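Local coordinates for protein ribonuclease J (Methanolobus psychrophilus R15, PDB 5HAB) that probably degrades RNA as an exoribonuclease of the metallo-beta-lactamase, beta-CASP family, at residues His416-Pro430 with Met444-His457. The protein carries 1 engineered substitution. Numbering follows the deposited sequence.
With SO4 (sulfate ion), chain M.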
# COMPACT_ATOMS: atom_id res chain seq x y z
N HIS B 416 10.91 -3.26 -23.07
CA HIS B 416 10.57 -4.60 -23.54
C HIS B 416 9.79 -4.55 -24.84
O HIS B 416 9.97 -5.40 -25.71
CB HIS B 416 9.78 -5.36 -22.48
CG HIS B 416 10.63 -5.94 -21.40
ND1 HIS B 416 11.60 -6.89 -21.65
CD2 HIS B 416 10.68 -5.69 -20.07
CE1 HIS B 416 12.19 -7.21 -20.51
NE2 HIS B 416 11.65 -6.50 -19.54
N TRP B 417 8.92 -3.55 -24.96
CA TRP B 417 8.14 -3.33 -26.17
C TRP B 417 9.06 -3.17 -27.38
O TRP B 417 8.93 -3.86 -28.40
CB TRP B 417 7.25 -2.10 -25.99
CG TRP B 417 6.40 -1.75 -27.17
CD1 TRP B 417 6.66 -0.81 -28.11
CD2 TRP B 417 5.14 -2.32 -27.51
NE1 TRP B 417 5.64 -0.76 -29.03
CE2 TRP B 417 4.69 -1.68 -28.68
CE3 TRP B 417 4.34 -3.32 -26.94
CZ2 TRP B 417 3.49 -2.00 -29.30
CZ3 TRP B 417 3.14 -3.64 -27.55
CH2 TRP B 417 2.73 -2.98 -28.72
N GLU B 418 10.02 -2.26 -27.26
CA GLU B 418 10.95 -1.99 -28.35
C GLU B 418 11.90 -3.16 -28.61
O GLU B 418 12.23 -3.44 -29.76
CB GLU B 418 11.73 -0.70 -28.06
CG GLU B 418 10.82 0.53 -28.00
CD GLU B 418 11.57 1.83 -28.21
OE1 GLU B 418 10.90 2.88 -28.28
OE2 GLU B 418 12.82 1.80 -28.30
N LEU B 419 12.32 -3.84 -27.56
CA LEU B 419 13.15 -5.04 -27.72
C LEU B 419 12.39 -6.08 -28.56
O LEU B 419 12.94 -6.69 -29.48
CB LEU B 419 13.54 -5.64 -26.37
CG LEU B 419 14.32 -6.96 -26.43
CD1 LEU B 419 15.66 -6.76 -27.12
CD2 LEU B 419 14.53 -7.54 -25.04
N LEU B 420 11.12 -6.25 -28.22
CA LEU B 420 10.25 -7.19 -28.91
C LEU B 420 10.10 -6.78 -30.38
O LEU B 420 10.06 -7.63 -31.26
CB LEU B 420 8.89 -7.25 -28.22
CG LEU B 420 8.26 -8.62 -28.01
CD1 LEU B 420 9.30 -9.60 -27.52
CD2 LEU B 420 7.14 -8.50 -26.99
N ARG B 421 10.04 -5.48 -30.64
CA ARG B 421 9.88 -5.01 -32.01
C ARG B 421 11.17 -5.14 -32.82
O ARG B 421 11.14 -5.29 -34.04
CB ARG B 421 9.41 -3.56 -32.04
CG ARG B 421 7.96 -3.35 -31.64
CD ARG B 421 7.45 -1.96 -32.05
NE ARG B 421 8.13 -1.43 -33.24
CZ ARG B 421 9.07 -0.50 -33.20
NH1 ARG B 421 9.45 0.01 -32.04
NH2 ARG B 421 9.63 -0.07 -34.32
N MET B 422 12.31 -5.13 -32.13
CA MET B 422 13.59 -5.25 -32.82
C MET B 422 13.97 -6.71 -33.12
O MET B 422 14.32 -7.05 -34.24
CB MET B 422 14.69 -4.58 -31.99
CG MET B 422 14.63 -3.06 -32.02
SD MET B 422 16.01 -2.27 -31.17
CE MET B 422 15.64 -2.69 -29.47
N LEU B 423 13.88 -7.56 -32.11
CA LEU B 423 14.30 -8.95 -32.27
C LEU B 423 13.27 -9.78 -33.03
O LEU B 423 13.61 -10.82 -33.60
CB LEU B 423 14.58 -9.59 -30.91
CG LEU B 423 15.89 -9.19 -30.25
CD1 LEU B 423 16.05 -9.87 -28.90
CD2 LEU B 423 17.06 -9.53 -31.17
N LYS B 424 12.03 -9.30 -33.05
CA LYS B 424 10.90 -10.03 -33.64
C LYS B 424 10.96 -11.54 -33.39
O LYS B 424 10.91 -12.33 -34.33
CB LYS B 424 10.83 -9.74 -35.14
CG LYS B 424 10.70 -8.26 -35.47
CD LYS B 424 10.68 -8.02 -36.97
CE LYS B 424 11.29 -6.66 -37.32
NZ LYS B 424 11.40 -6.47 -38.80
N PRO B 425 11.08 -11.95 -32.12
CA PRO B 425 11.24 -13.39 -31.87
C PRO B 425 10.00 -14.20 -32.23
O PRO B 425 8.88 -13.71 -32.15
CB PRO B 425 11.52 -13.45 -30.37
CG PRO B 425 10.80 -12.28 -29.83
CD PRO B 425 10.97 -11.19 -30.86
N GLU B 426 10.23 -15.44 -32.63
CA GLU B 426 9.15 -16.35 -32.98
C GLU B 426 8.45 -16.84 -31.71
O GLU B 426 7.24 -17.07 -31.70
CB GLU B 426 9.70 -17.53 -33.78
CG GLU B 426 8.68 -18.52 -34.27
CD GLU B 426 9.30 -19.59 -35.15
OE1 GLU B 426 10.51 -19.48 -35.44
OE2 GLU B 426 8.59 -20.54 -35.54
N HIS B 427 9.23 -17.00 -30.65
CA HIS B 427 8.72 -17.43 -29.35
C HIS B 427 9.32 -16.56 -28.26
O HIS B 427 10.49 -16.19 -28.34
CB HIS B 427 9.04 -18.90 -29.08
CG HIS B 427 8.43 -19.85 -30.06
ND1 HIS B 427 7.18 -20.41 -29.88
CD2 HIS B 427 8.91 -20.37 -31.22
CE1 HIS B 427 6.91 -21.21 -30.89
NE2 HIS B 427 7.94 -21.21 -31.72
N VAL B 428 8.54 -16.24 -27.24
CA VAL B 428 9.04 -15.45 -26.12
C VAL B 428 8.82 -16.19 -24.81
O VAL B 428 7.77 -16.79 -24.59
CB VAL B 428 8.39 -14.06 -26.05
CG1 VAL B 428 9.22 -13.14 -25.16
CG2 VAL B 428 8.24 -13.47 -27.43
N ILE B 429 9.83 -16.15 -23.95
CA ILE B 429 9.76 -16.80 -22.65
C ILE B 429 10.21 -15.81 -21.59
O ILE B 429 11.37 -15.40 -21.58
CB ILE B 429 10.61 -18.09 -22.60
CG1 ILE B 429 10.17 -19.08 -23.68
CG2 ILE B 429 10.58 -18.71 -21.19
CD1 ILE B 429 10.91 -18.92 -25.00
N PRO B 430 9.31 -15.42 -20.68
CA PRO B 430 9.75 -14.54 -19.59
C PRO B 430 10.50 -15.30 -18.51
O PRO B 430 10.19 -16.45 -18.22
CB PRO B 430 8.43 -13.96 -19.05
CG PRO B 430 7.40 -14.98 -19.40
CD PRO B 430 7.84 -15.56 -20.72
N MET B 444 1.85 -7.41 -21.61
CA MET B 444 2.59 -6.59 -22.57
C MET B 444 2.81 -7.31 -23.92
O MET B 444 2.57 -6.73 -24.99
CB MET B 444 3.93 -6.16 -21.97
CG MET B 444 4.74 -5.21 -22.84
SD MET B 444 5.70 -6.01 -24.16
CE MET B 444 6.70 -7.14 -23.20
N ALA B 445 3.26 -8.56 -23.88
CA ALA B 445 3.58 -9.30 -25.09
C ALA B 445 2.33 -9.58 -25.92
O ALA B 445 2.38 -9.56 -27.15
CB ALA B 445 4.28 -10.61 -24.75
N GLU B 446 1.21 -9.83 -25.25
CA GLU B 446 -0.06 -9.98 -25.95
C GLU B 446 -0.40 -8.69 -26.69
O GLU B 446 -0.86 -8.74 -27.84
CB GLU B 446 -1.19 -10.36 -24.99
CG GLU B 446 -1.08 -11.77 -24.43
CD GLU B 446 -2.15 -12.06 -23.39
OE1 GLU B 446 -2.55 -13.24 -23.26
OE2 GLU B 446 -2.57 -11.13 -22.69
N ASP B 447 -0.16 -7.54 -26.06
CA ASP B 447 -0.35 -6.28 -26.79
C ASP B 447 0.54 -6.21 -28.03
O ASP B 447 0.18 -5.59 -29.02
CB ASP B 447 -0.08 -5.07 -25.89
CG ASP B 447 -1.14 -4.87 -24.84
OD1 ASP B 447 -2.22 -5.49 -24.96
OD2 ASP B 447 -0.90 -4.08 -23.90
N ALA B 448 1.69 -6.88 -27.99
CA ALA B 448 2.64 -6.84 -29.10
C ALA B 448 2.30 -7.88 -30.16
O ALA B 448 3.04 -8.04 -31.13
CB ALA B 448 4.07 -7.04 -28.59
N GLY B 449 1.21 -8.61 -29.97
CA GLY B 449 0.78 -9.59 -30.95
C GLY B 449 1.03 -11.05 -30.61
O GLY B 449 0.64 -11.93 -31.37
N TYR B 450 1.69 -11.33 -29.49
CA TYR B 450 1.97 -12.72 -29.11
C TYR B 450 0.78 -13.37 -28.42
O TYR B 450 -0.09 -12.70 -27.88
CB TYR B 450 3.23 -12.78 -28.24
CG TYR B 450 4.46 -12.43 -29.04
CD1 TYR B 450 4.82 -11.11 -29.27
CD2 TYR B 450 5.25 -13.43 -29.59
CE1 TYR B 450 5.94 -10.79 -30.02
CE2 TYR B 450 6.37 -13.12 -30.34
CZ TYR B 450 6.70 -11.80 -30.55
OH TYR B 450 7.82 -11.50 -31.30
N SER B 451 0.74 -14.70 -28.47
CA SER B 451 -0.38 -15.46 -27.93
C SER B 451 0.09 -16.54 -26.95
O SER B 451 0.96 -17.35 -27.29
CB SER B 451 -1.18 -16.07 -29.08
OG SER B 451 -2.15 -16.99 -28.61
N LEU B 452 -0.49 -16.57 -25.75
CA LEU B 452 -0.04 -17.49 -24.69
C LEU B 452 -0.25 -18.95 -25.06
O LEU B 452 -1.31 -19.33 -25.53
CB LEU B 452 -0.76 -17.18 -23.37
CG LEU B 452 -0.35 -18.00 -22.15
CD1 LEU B 452 1.12 -17.78 -21.82
CD2 LEU B 452 -1.21 -17.69 -20.92
N GLY B 453 0.76 -19.78 -24.84
CA GLY B 453 0.64 -21.18 -25.19
C GLY B 453 0.92 -21.46 -26.66
O GLY B 453 0.88 -22.60 -27.11
N ASP B 454 1.20 -20.40 -27.41
CA ASP B 454 1.41 -20.53 -28.84
C ASP B 454 2.79 -19.99 -29.23
O ASP B 454 3.68 -20.76 -29.59
CB ASP B 454 0.30 -19.80 -29.61
CG ASP B 454 0.55 -19.77 -31.11
OD1 ASP B 454 1.09 -20.75 -31.65
OD2 ASP B 454 0.17 -18.76 -31.75
N THR B 455 2.96 -18.68 -29.13
CA THR B 455 4.24 -18.03 -29.39
C THR B 455 4.81 -17.38 -28.13
O THR B 455 5.87 -16.77 -28.15
CB THR B 455 4.10 -16.94 -30.46
OG1 THR B 455 3.14 -15.98 -30.00
CG2 THR B 455 3.60 -17.55 -31.77
N LEU B 456 4.08 -17.52 -27.03
CA LEU B 456 4.44 -16.89 -25.76
C LEU B 456 4.29 -17.95 -24.69
O LEU B 456 3.24 -18.59 -24.59
CB LEU B 456 3.53 -15.69 -25.48
CG LEU B 456 3.57 -15.05 -24.09
CD1 LEU B 456 4.88 -14.32 -23.83
CD2 LEU B 456 2.39 -14.11 -23.90
N HIS B 457 5.33 -18.17 -23.89
CA HIS B 457 5.35 -19.35 -23.03
C HIS B 457 5.70 -19.07 -21.58
O HIS B 457 6.72 -18.46 -21.26
CB HIS B 457 6.30 -20.39 -23.62
CG HIS B 457 6.06 -20.64 -25.07
ND1 HIS B 457 5.15 -21.58 -25.52
CD2 HIS B 457 6.56 -20.04 -26.17
CE1 HIS B 457 5.12 -21.55 -26.84
NE2 HIS B 457 5.97 -20.63 -27.26
S SO4 M . 2.81 -24.23 -24.02
O1 SO4 M . 3.45 -22.97 -24.36
O2 SO4 M . 1.83 -24.56 -25.05
O3 SO4 M . 2.15 -24.11 -22.73
O4 SO4 M . 3.82 -25.29 -23.95
O HOH W 1 8.09 -18.34 -18.49
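Tyr450, Leu420 and Val428 pack together where the C-terminal alpha-beta-alpha part of the metallo-beta-lactamase fold doubles back on itself: helix 413-423 runs into edge strand 427-431, and the chain returns through helix 435-447 and the loop after it. The tight part is around the tyrosine. Val428 sets CG2 over one face of the Tyr450 ring, 3.8 Å from its centroid; chi1 of -163° puts CG1 anti to the backbone N, which leaves CG2 anti to the carbonyl carbon and over the ring. Leu420 slides past in the other direction, its CG 3.8 Å from Tyr450 CE1, and its CD2 reaches on to Ala448 CB and Met444 SD. At the far end of the ring, Tyr450 OH donates to Pro425 O at 2.6 Å, in the carbonyl plane and on a lone pair, which ties the phenol to the turn between helix and strand. Met444 bends at chi2 and chi3; its sulfur lies at the edge of the Trp417 ring, a Met-aromatic contact, while CE meets His416 CB. Trp417 itself packs CZ3 3.7 Å from Ala448 CB, and Arg400 of a second subunit makes a cation-pi contact with it. A Schellman motif at Gly449, with Tyr450 N bonded to Ala445 O and Gly449 N to Glu446 O, turns the chain out of helix 435-447 and brings the Tyr450 side chain toward 416-430. A single bridge between buried Val428 and Leu456 completes the firm packing: Val428 N donates to Thr455 O, and His457 N to Val428 O.

The solvent side is looser. Exposed Asp454 brings its carbonyl O to 3.5 Å from His427 CE1. A sulfate, probably a crystallisation additive, has O1 2.5 Å from His457 ND1, too short to take at face value. The two partly exposed histidines meet rim to rim, planes at 37°. His427 ND1 and His457 NE2 share a hydrogen bond of 2.9 Å.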